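PDB 6XYC: acetyl xylan esterase from Metagenome, which probably removes both acetyl and feruloyl groups from complex natural xylans, as a bifunctional carbohydrate esterase of the alpha/beta hydrolase fold. Local coordinates for residues N14-Y17 against A18-L22; Y271-D274 against M275-F279. One frame throughout, in Å; residues are numbered along the deposited sequence. Where two conformers were deposited one is given.

Contact 1: N14-Y17 against A18-L22; sequences NVNY and ASDSL
Asn16 turns its carboxamide into the loop that follows it and meets Ala18 and Asp20 there. Its CG lies anti to the backbone N (chi1 -172°), which brings OD1 between two backbone amides: Ala18 N at 3.0 Å and, in a straighter bond, Asp20 N at 2.9 Å. The two donors reach OD1 from opposite faces of the amide plane, so the oxygen is gripped from both sides. ND2 of the same side chain gives a 2.8 Å bond to Asp20 OD2, with the amide and carboxylate planes 67° apart. Asp20 OD2 also accepts from Leu22 N at 3.0 Å, on the other face of the carboxylate; this is an Asx turn, set in the connection between strand 8-16 and its antiparallel neighbour 26-32. Asp20 OD1 has its own partner in His25 ND1. Tyr17 and Ala18 form the buried side, the phenol ring packing on helix 89-103 and its OH bonded to Asn78 O. Ser19, by contrast, is exposed, and two waters link it to the end of the strand: one molecule joins Asn16 O to Ser19 N, and a second, 2.9 Å from Tyr17 O, reaches Ser19 OG.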
loop_
_atom_site.group_PDB
_atom_site.type_symbol
_atom_site.label_atom_id
_atom_site.label_comp_id
_atom_site.label_asym_id
_atom_site.label_seq_id
_atom_site.Cartn_x
_atom_site.Cartn_y
_atom_site.Cartn_z
ATOM N N ASN A 14 8.214 15.386 6.445
ATOM C CA ASN A 14 7.093 16.301 6.220
ATOM C C ASN A 14 7.275 17.098 4.929
ATOM O O ASN A 14 7.186 18.329 4.902
ATOM C CB ASN A 14 6.902 17.212 7.430
ATOM C CG ASN A 14 6.312 16.467 8.612
ATOM O OD1 ASN A 14 5.243 15.869 8.504
ATOM N ND2 ASN A 14 7.014 16.478 9.738
ATOM N N VAL A 15 7.524 16.366 3.849
ATOM C CA VAL A 15 7.534 16.907 2.498
ATOM C C VAL A 15 6.133 16.733 1.929
ATOM O O VAL A 15 5.615 15.613 1.869
ATOM C CB VAL A 15 8.579 16.192 1.631
ATOM C CG1 VAL A 15 8.509 16.682 0.207
ATOM C CG2 VAL A 15 9.973 16.379 2.227
ATOM N N ASN A 16 5.503 17.836 1.543
ATOM C CA ASN A 16 4.171 17.768 0.960
ATOM C C ASN A 16 4.280 17.313 -0.491
ATOM O O ASN A 16 5.078 17.858 -1.262
ATOM C CB ASN A 16 3.473 19.124 1.045
ATOM C CG ASN A 16 2.020 19.050 0.622
ATOM O OD1 ASN A 16 1.703 19.149 -0.565
ATOM N ND2 ASN A 16 1.125 18.863 1.591
ATOM N N TYR A 17 3.487 16.306 -0.860
ATOM C CA TYR A 17 3.535 15.750 -2.205
ATOM C C TYR A 17 2.372 16.195 -3.080
ATOM O O TYR A 17 2.344 15.850 -4.267
ATOM C CB TYR A 17 3.595 14.212 -2.147
ATOM C CG TYR A 17 2.402 13.517 -1.511
ATOM C CD1 TYR A 17 1.197 13.400 -2.190
ATOM C CD2 TYR A 17 2.500 12.950 -0.244
ATOM C CE1 TYR A 17 0.116 12.759 -1.621
ATOM C CE2 TYR A 17 1.422 12.307 0.334
ATOM C CZ TYR A 17 0.238 12.212 -0.361
ATOM O OH TYR A 17 -0.843 11.576 0.208
ATOM N N ALA A 18 1.416 16.951 -2.537
ATOM C CA ALA A 18 0.247 17.389 -3.288
ATOM C C ALA A 18 0.236 18.892 -3.544
ATOM O O ALA A 18 -0.795 19.432 -3.965
ATOM C CB ALA A 18 -1.034 16.990 -2.554
ATOM N N SER A 19 1.348 19.580 -3.296
ATOM C CA SER A 19 1.421 21.022 -3.497
ATOM C C SER A 19 0.296 21.737 -2.751
ATOM O O SER A 19 -0.289 22.704 -3.243
ATOM C CB SER A 19 1.379 21.369 -4.987
ATOM O OG SER A 19 2.477 20.813 -5.683
ATOM N N ASP A 20 -0.032 21.237 -1.561
ATOM C CA ASP A 20 -1.006 21.912 -0.716
ATOM C C ASP A 20 -0.459 22.053 0.697
ATOM O O ASP A 20 0.741 21.872 0.927
ATOM C CB ASP A 20 -2.352 21.174 -0.727
ATOM C CG ASP A 20 -2.273 19.770 -0.164
ATOM O OD1 ASP A 20 -3.102 18.941 -0.594
ATOM O OD2 ASP A 20 -1.431 19.490 0.712
ATOM N N SER A 21 -1.329 22.378 1.653
ATOM C CA SER A 21 -0.926 22.622 3.031
ATOM C C SER A 21 -1.480 21.580 3.994
ATOM O O SER A 21 -1.555 21.838 5.199
ATOM C CB SER A 21 -1.376 24.016 3.469
ATOM O OG SER A 21 -2.781 24.048 3.653
ATOM N N LEU A 22 -1.864 20.410 3.494
ATOM C CA LEU A 22 -2.462 19.377 4.328
ATOM C C LEU A 22 -1.411 18.383 4.791
ATOM O O LEU A 22 -0.624 17.879 3.983
ATOM C CB LEU A 22 -3.584 18.667 3.563
ATOM C CG LEU A 22 -4.711 19.600 3.106
ATOM C CD1 LEU A 22 -5.719 18.840 2.257
ATOM C CD2 LEU A 22 -5.392 20.266 4.295
HETATM O O HOH W 1 3.945 18.719 -3.700
HETATM O O HOH W 2 2.229 18.059 -6.082
#

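Contact 2: Y271-D274 against M275-F279; sequences YFKD and MTDFF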
loop_
_atom_site.group_PDB
_atom_site.type_symbol
_atom_site.label_atom_id
_atom_site.label_comp_id
_atom_site.label_asym_id
_atom_site.label_seq_id
_atom_site.Cartn_x
_atom_site.Cartn_y
_atom_site.Cartn_z
ATOM N N TYR A 271 10.389 -12.712 8.192
ATOM C CA TYR A 271 9.467 -12.202 7.186
ATOM C C TYR A 271 9.883 -10.841 6.660
ATOM O O TYR A 271 9.559 -10.508 5.515
ATOM C CB TYR A 271 8.072 -12.186 7.782
ATOM C CG TYR A 271 7.714 -13.565 8.257
ATOM C CD1 TYR A 271 7.572 -14.608 7.353
ATOM C CD2 TYR A 271 7.574 -13.853 9.608
ATOM C CE1 TYR A 271 7.260 -15.880 7.778
ATOM C CE2 TYR A 271 7.264 -15.126 10.041
ATOM C CZ TYR A 271 7.108 -16.136 9.115
ATOM O OH TYR A 271 6.800 -17.405 9.536
ATOM N N PHE A 272 10.618 -10.056 7.450
ATOM C CA PHE A 272 11.310 -8.907 6.873
ATOM C C PHE A 272 12.266 -9.358 5.772
ATOM O O PHE A 272 12.352 -8.721 4.716
ATOM C CB PHE A 272 12.078 -8.143 7.950
ATOM C CG PHE A 272 11.209 -7.367 8.903
ATOM C CD1 PHE A 272 9.881 -7.078 8.615
ATOM C CD2 PHE A 272 11.741 -6.913 10.095
ATOM C CE1 PHE A 272 9.100 -6.361 9.514
ATOM C CE2 PHE A 272 10.975 -6.194 10.992
ATOM C CZ PHE A 272 9.650 -5.916 10.705
ATOM N N LYS A 273 12.998 -10.457 6.003
ATOM C CA LYS A 273 13.899 -10.977 4.980
ATOM C C LYS A 273 13.121 -11.416 3.746
ATOM O O LYS A 273 13.563 -11.188 2.613
ATOM C CB LYS A 273 14.723 -12.141 5.535
ATOM C CG LYS A 273 15.865 -12.596 4.616
ATOM C CD LYS A 273 16.660 -13.753 5.227
ATOM C CE LYS A 273 17.133 -14.749 4.169
ATOM N NZ LYS A 273 17.841 -14.104 3.028
ATOM N N ASP A 274 11.956 -12.047 3.940
ATOM C CA ASP A 274 11.110 -12.382 2.798
ATOM C C ASP A 274 10.788 -11.134 1.988
ATOM O O ASP A 274 10.852 -11.154 0.752
ATOM C CB ASP A 274 9.818 -13.059 3.263
ATOM C CG ASP A 274 10.050 -14.445 3.835
ATOM O OD1 ASP A 274 11.009 -15.126 3.415
ATOM O OD2 ASP A 274 9.250 -14.860 4.699
ATOM N N MET A 275 10.453 -10.030 2.667
ATOM C CA MET A 275 10.086 -8.811 1.953
ATOM C C MET A 275 11.292 -8.216 1.232
ATOM O O MET A 275 11.201 -7.828 0.065
ATOM C CB MET A 275 9.499 -7.781 2.922
ATOM C CG MET A 275 9.413 -6.374 2.335
ATOM S SD MET A 275 8.663 -5.133 3.416
ATOM C CE MET A 275 9.763 -5.179 4.815
ATOM N N THR A 276 12.431 -8.115 1.924
ATOM C CA THR A 276 13.597 -7.479 1.319
ATOM C C THR A 276 14.204 -8.355 0.232
ATOM O O THR A 276 14.691 -7.834 -0.774
ATOM C CB THR A 276 14.646 -7.141 2.385
ATOM O OG1 THR A 276 14.956 -8.303 3.160
ATOM C CG2 THR A 276 14.129 -6.047 3.303
ATOM N N ASP A 277 14.171 -9.676 0.402
ATOM C CA ASP A 277 14.600 -10.566 -0.672
ATOM C C ASP A 277 13.716 -10.389 -1.901
ATOM O O ASP A 277 14.213 -10.292 -3.030
ATOM C CB ASP A 277 14.578 -12.025 -0.196
ATOM C CG ASP A 277 15.778 -12.385 0.662
ATOM O OD1 ASP A 277 16.690 -11.540 0.804
ATOM O OD2 ASP A 277 15.810 -13.515 1.195
ATOM N N PHE A 278 12.397 -10.332 -1.691
ATOM C CA PHE A 278 11.457 -10.156 -2.794
ATOM C C PHE A 278 11.739 -8.865 -3.550
ATOM O O PHE A 278 11.916 -8.867 -4.774
ATOM C CB PHE A 278 10.029 -10.179 -2.235
ATOM C CG PHE A 278 8.971 -9.815 -3.236
ATOM C CD1 PHE A 278 8.505 -10.760 -4.143
ATOM C CD2 PHE A 278 8.431 -8.541 -3.269
ATOM C CE1 PHE A 278 7.524 -10.434 -5.071
ATOM C CE2 PHE A 278 7.451 -8.205 -4.196
ATOM C CZ PHE A 278 6.996 -9.156 -5.098
ATOM N N PHE A 279 11.800 -7.746 -2.828
ATOM C CA PHE A 279 12.066 -6.466 -3.477
ATOM C C PHE A 279 13.420 -6.477 -4.166
ATOM O O PHE A 279 13.572 -5.918 -5.258
ATOM C CB PHE A 279 11.998 -5.312 -2.464
ATOM C CG PHE A 279 10.604 -4.801 -2.210
ATOM C CD1 PHE A 279 9.697 -4.607 -3.237
ATOM C CD2 PHE A 279 10.204 -4.490 -0.918
ATOM C CE1 PHE A 279 8.422 -4.133 -2.982
ATOM C CE2 PHE A 279 8.934 -4.016 -0.664
ATOM C CZ PHE A 279 8.040 -3.837 -1.693
#
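Lys273 and Asp277, one helical turn apart, lean together on the outer side of helix 269-284. The lysine leaves with CG anti to the backbone N (chi1 -170°), and its chain then bends at chi3 and chi4, bringing NZ to 2.8 Å from Asp277 OD2. The ammonium uses the syn lone pair of that oxygen, on the side of OD1, while the lysine CG also passes OD2 at 3.5 Å, so the carboxylate lies against the aliphatic stem as well as the charged end. The same two residues are joined through the backbone, Asp277 N to Lys273 O at 2.7 Å.

On the inner side Phe272 and Met275 meet more loosely. The methionine chain is extended until chi3, where it bends (60°) and sets Met275 CE 4.2 Å from Phe272 CD1, approaching the ring obliquely. Both residues press on Trp168 of strand 164-168, and Phe278 rests on Val166 of that strand. Between the two sides stands Thr276, whose OG1 lies 3.1 Å from Phe272 O and 3.3 Å from Lys273 O, and whose side chain touches Leu67 of helix 56-69. The helix is thus amphipathic: apolar groups seat it on the central sheet and a neighbouring helix, while the salt bridge between residues i and i+4 pairs opposite charges across one turn and probably adds modestly to helix stability.

Overall arrangement
Contact 1 comes near the start of the chain and contact 2 near its end, their centres about 30 Å apart and their nearest atoms about 18 Å apart, with no touch. Contact 1 lies at the end of one strand of the central, mostly parallel sheet of the alpha/beta hydrolase fold, and contact 2 on a helix packed against that sheet. Residues 14-22 end strand 8-16 and lead towards strand 26-32, its antiparallel partner, beside helix 89-103; residues 271-279 belong to the C-terminal helix 269-284, which lies beside helix 56-69 and touches strand 164-168. Neither contact contains a residue of the inhibitor pocket, where Ser121 and His262 lie.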